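Local structure of glutathione S-transferase (Natrialba magadii ATCC 43099, 6GZF) at residues 59-64 with 86-91. The protein probably acts as a Xi class glutathione transferase of the glutathionyl-hydroquinone reductase type, working on glutathione-linked substrates. Residues are numbered along the deposited sequence; the frame is centred on the assembly and turned at random.
Sequences YVSYAC and SVVDPY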
ATOM      1  N   TYR A  59      13.344 -22.079 -17.215  1.00 30.59           N
ATOM      2  CA  TYR A  59      12.140 -22.078 -16.388  1.00 23.56           C
ATOM      3  C   TYR A  59      11.927 -20.713 -15.749  1.00 22.30           C
ATOM      4  O   TYR A  59      12.797 -20.216 -15.039  1.00 27.36           O
ATOM      5  CB  TYR A  59      12.224 -23.150 -15.301  1.00 24.24           C
ATOM      6  CG  TYR A  59      12.231 -24.563 -15.830  1.00 28.28           C
ATOM      7  CD1 TYR A  59      11.043 -25.229 -16.096  1.00 25.78           C
ATOM      8  CD2 TYR A  59      13.424 -25.234 -16.058  1.00 26.94           C
ATOM      9  CE1 TYR A  59      11.044 -26.521 -16.577  1.00 29.10           C
ATOM     10  CE2 TYR A  59      13.434 -26.527 -16.538  1.00 26.89           C
ATOM     11  CZ  TYR A  59      12.242 -27.165 -16.797  1.00 25.25           C
ATOM     12  OH  TYR A  59      12.244 -28.453 -17.275  1.00 23.78           O
ATOM     13  N   VAL A  60      10.772 -20.106 -16.001  1.00 24.91           N
ATOM     14  CA  VAL A  60      10.488 -18.783 -15.457  1.00 20.46           C
ATOM     15  C   VAL A  60       9.068 -18.639 -14.930  1.00 26.83           C
ATOM     16  O   VAL A  60       8.170 -19.404 -15.284  1.00 23.12           O
ATOM     17  CB  VAL A  60      10.701 -17.669 -16.509  1.00 19.92           C
ATOM     18  CG1 VAL A  60      12.155 -17.599 -16.951  1.00 17.69           C
ATOM     19  CG2 VAL A  60       9.773 -17.878 -17.699  1.00 13.93           C
ATOM     20  N   SER A  61       8.890 -17.643 -14.071  1.00 20.70           N
ATOM     21  CA  SER A  61       7.575 -17.115 -13.749  1.00 15.54           C
ATOM     22  C   SER A  61       7.518 -15.698 -14.300  1.00 21.28           C
ATOM     23  O   SER A  61       8.511 -14.973 -14.244  1.00 23.83           O
ATOM     24  CB  SER A  61       7.323 -17.126 -12.241  1.00 16.93           C
ATOM     25  OG  SER A  61       6.154 -16.394 -11.909  1.00 17.47           O
ATOM     26  N   TYR A  62       6.373 -15.302 -14.843  1.00 17.49           N
ATOM     27  CA  TYR A  62       6.230 -13.954 -15.378  1.00 15.26           C
ATOM     28  C   TYR A  62       6.188 -12.920 -14.257  1.00 20.21           C
ATOM     29  O   TYR A  62       6.383 -11.728 -14.494  1.00 20.33           O
ATOM     30  CB  TYR A  62       4.969 -13.839 -16.238  1.00 21.43           C
ATOM     31  CG  TYR A  62       5.145 -14.308 -17.664  1.00 24.85           C
ATOM     32  CD1 TYR A  62       6.050 -13.684 -18.513  1.00 26.48           C
ATOM     33  CD2 TYR A  62       4.392 -15.359 -18.168  1.00 27.29           C
ATOM     34  CE1 TYR A  62       6.210 -14.104 -19.820  1.00 27.14           C
ATOM     35  CE2 TYR A  62       4.544 -15.785 -19.474  1.00 30.48           C
ATOM     36  CZ  TYR A  62       5.453 -15.155 -20.295  1.00 30.35           C
ATOM     37  OH  TYR A  62       5.608 -15.576 -21.597  1.00 33.83           O
ATOM     38  N   ALA A  63       5.943 -13.384 -13.036  1.00 18.27           N
ATOM     39  CA  ALA A  63       5.787 -12.495 -11.892  1.00 21.16           C
ATOM     40  C   ALA A  63       7.121 -12.161 -11.233  1.00 17.54           C
ATOM     41  O   ALA A  63       7.282 -11.092 -10.641  1.00 18.77           O
ATOM     42  CB  ALA A  63       4.848 -13.118 -10.880  1.00 16.25           C
ATOM     43  N   CYS A  64       8.075 -13.079 -11.329  1.00 23.90           N
ATOM     44  CA  CYS A  64       9.377 -12.894 -10.698  1.00 20.68           C
ATOM     45  C   CYS A  64      10.266 -11.958 -11.514  1.00 19.10           C
ATOM     46  O   CYS A  64      10.517 -12.208 -12.693  1.00 20.87           O
ATOM     47  CB  CYS A  64      10.070 -14.244 -10.505  1.00 18.79           C
ATOM     48  SG  CYS A  64      11.507 -14.201  -9.416  1.00 34.76           S
ATOM     49  N   SER A  86       9.691 -22.660 -20.285  1.00 20.06           N
ATOM     50  CA  SER A  86       8.453 -23.078 -19.641  1.00 20.46           C
ATOM     51  C   SER A  86       8.033 -22.041 -18.604  1.00 25.13           C
ATOM     52  O   SER A  86       8.874 -21.489 -17.896  1.00 21.28           O
ATOM     53  CB  SER A  86       8.615 -24.451 -18.984  1.00 21.47           C
ATOM     54  OG  SER A  86       8.786 -25.468 -19.956  1.00 31.64           O
ATOM     55  N   VAL A  87       6.734 -21.776 -18.520  1.00 18.41           N
ATOM     56  CA  VAL A  87       6.222 -20.788 -17.578  1.00 17.68           C
ATOM     57  C   VAL A  87       5.421 -21.444 -16.461  1.00 19.97           C
ATOM     58  O   VAL A  87       4.402 -22.086 -16.711  1.00 18.23           O
ATOM     59  CB  VAL A  87       5.339 -19.745 -18.280  1.00 15.06           C
ATOM     60  CG1 VAL A  87       4.853 -18.714 -17.279  1.00 14.32           C
ATOM     61  CG2 VAL A  87       6.109 -19.076 -19.408  1.00 14.88           C
ATOM     62  N   VAL A  88       5.886 -21.270 -15.229  1.00 22.54           N
ATOM     63  CA  VAL A  88       5.235 -21.870 -14.072  1.00 21.54           C
ATOM     64  C   VAL A  88       4.022 -21.062 -13.622  1.00 15.67           C
ATOM     65  O   VAL A  88       3.854 -19.904 -14.002  1.00 15.56           O
ATOM     66  CB  VAL A  88       6.212 -22.010 -12.889  1.00 19.88           C
ATOM     67  CG1 VAL A  88       7.427 -22.826 -13.299  1.00 18.56           C
ATOM     68  CG2 VAL A  88       6.640 -20.641 -12.396  1.00 19.65           C
ATOM     69  N   ASP A  89       3.180 -21.692 -12.809  1.00 16.58           N
ATOM     70  CA  ASP A  89       1.984 -21.060 -12.259  1.00 18.92           C
ATOM     71  C   ASP A  89       2.362 -19.870 -11.376  1.00 25.28           C
ATOM     72  O   ASP A  89       3.138 -20.020 -10.432  1.00 20.14           O
ATOM     73  CB  ASP A  89       1.174 -22.093 -11.463  1.00 21.71           C
ATOM     74  CG  ASP A  89      -0.239 -21.631 -11.137  1.00 24.74           C
ATOM     75  OD1 ASP A  89      -0.522 -20.417 -11.192  1.00 29.03           O
ATOM     76  OD2 ASP A  89      -1.078 -22.498 -10.812  1.00 16.51           O
ATOM     77  N   PRO A  90       1.824 -18.679 -11.691  1.00 21.70           N
ATOM     78  CA  PRO A  90       2.037 -17.484 -10.868  1.00 20.93           C
ATOM     79  C   PRO A  90       1.547 -17.670  -9.434  1.00 22.62           C
ATOM     80  O   PRO A  90       2.087 -17.044  -8.522  1.00 23.09           O
ATOM     81  CB  PRO A  90       1.224 -16.403 -11.593  1.00 19.10           C
ATOM     82  CG  PRO A  90       0.275 -17.152 -12.474  1.00 27.80           C
ATOM     83  CD  PRO A  90       1.023 -18.375 -12.887  1.00 23.95           C
ATOM     84  N   TYR A  91       0.540 -18.516  -9.239  1.00 16.22           N
ATOM     85  CA  TYR A  91       0.090 -18.854  -7.895  1.00 22.34           C
ATOM     86  C   TYR A  91       0.841 -20.076  -7.387  1.00 21.65           C
ATOM     87  O   TYR A  91       1.029 -21.049  -8.118  1.00 19.82           O
ATOM     88  CB  TYR A  91      -1.420 -19.111  -7.860  1.00 22.08           C
ATOM     89  CG  TYR A  91      -1.927 -19.511  -6.488  1.00 19.27           C
ATOM     90  CD1 TYR A  91      -2.304 -18.548  -5.561  1.00 21.69           C
ATOM     91  CD2 TYR A  91      -2.028 -20.847  -6.122  1.00 19.72           C
ATOM     92  CE1 TYR A  91      -2.763 -18.907  -4.304  1.00 17.07           C
ATOM     93  CE2 TYR A  91      -2.484 -21.214  -4.869  1.00 17.02           C
ATOM     94  CZ  TYR A  91      -2.851 -20.240  -3.965  1.00 18.26           C
ATOM     95  OH  TYR A  91      -3.308 -20.602  -2.718  1.00 26.15           O
TER
HETATM   96  O   HOH W   1       4.152 -16.976 -14.519  1.00 24.03           O
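Val60 and Val87 pair in parallel, joining strand 56-60 to strand 84-87. With helix 65-77 these strands form a beta-alpha-beta unit of the thioredoxin-like N-terminal domain. Val60 N donates to Ser86 O at 3.0 Å, almost straight at 173°. Val60 O accepts from Val88 N at 2.9 Å. The same oxygen takes a CA-H...O contact from Val87. Beyond Ser61 and Val88 the two segments diverge, and a water bridges them: it accepts from Tyr62 N and donates to Val88 O.

The side chain of Val87 packs against Tyr62, in the loop after Val60. Val87 CB lies 4.1 Å from Val60 O. With CG1 anti to the backbone N (chi1 -179°), both methyls meet the Tyr62 ring. Val87 CG1 touches CD2 of Tyr62 at 3.5 Å, and Val87 CG2 touches CE2 of Tyr62 at 3.6 Å. The two side chains cross at about a right angle. Tyr62 also packs on Leu71 of helix 65-77 and edge-to-face with His292.

The loop after Val60 leads to Cys64, the predicted nucleophile. Val88 packs on Trp97, a predicted glutathione-binding residue; Val88 CG2 lies 3.6 Å from Ser61 CB. Ser61 makes an ST turn just before Cys64: Ser61 OG accepts from Ala63 N at 3.2 Å.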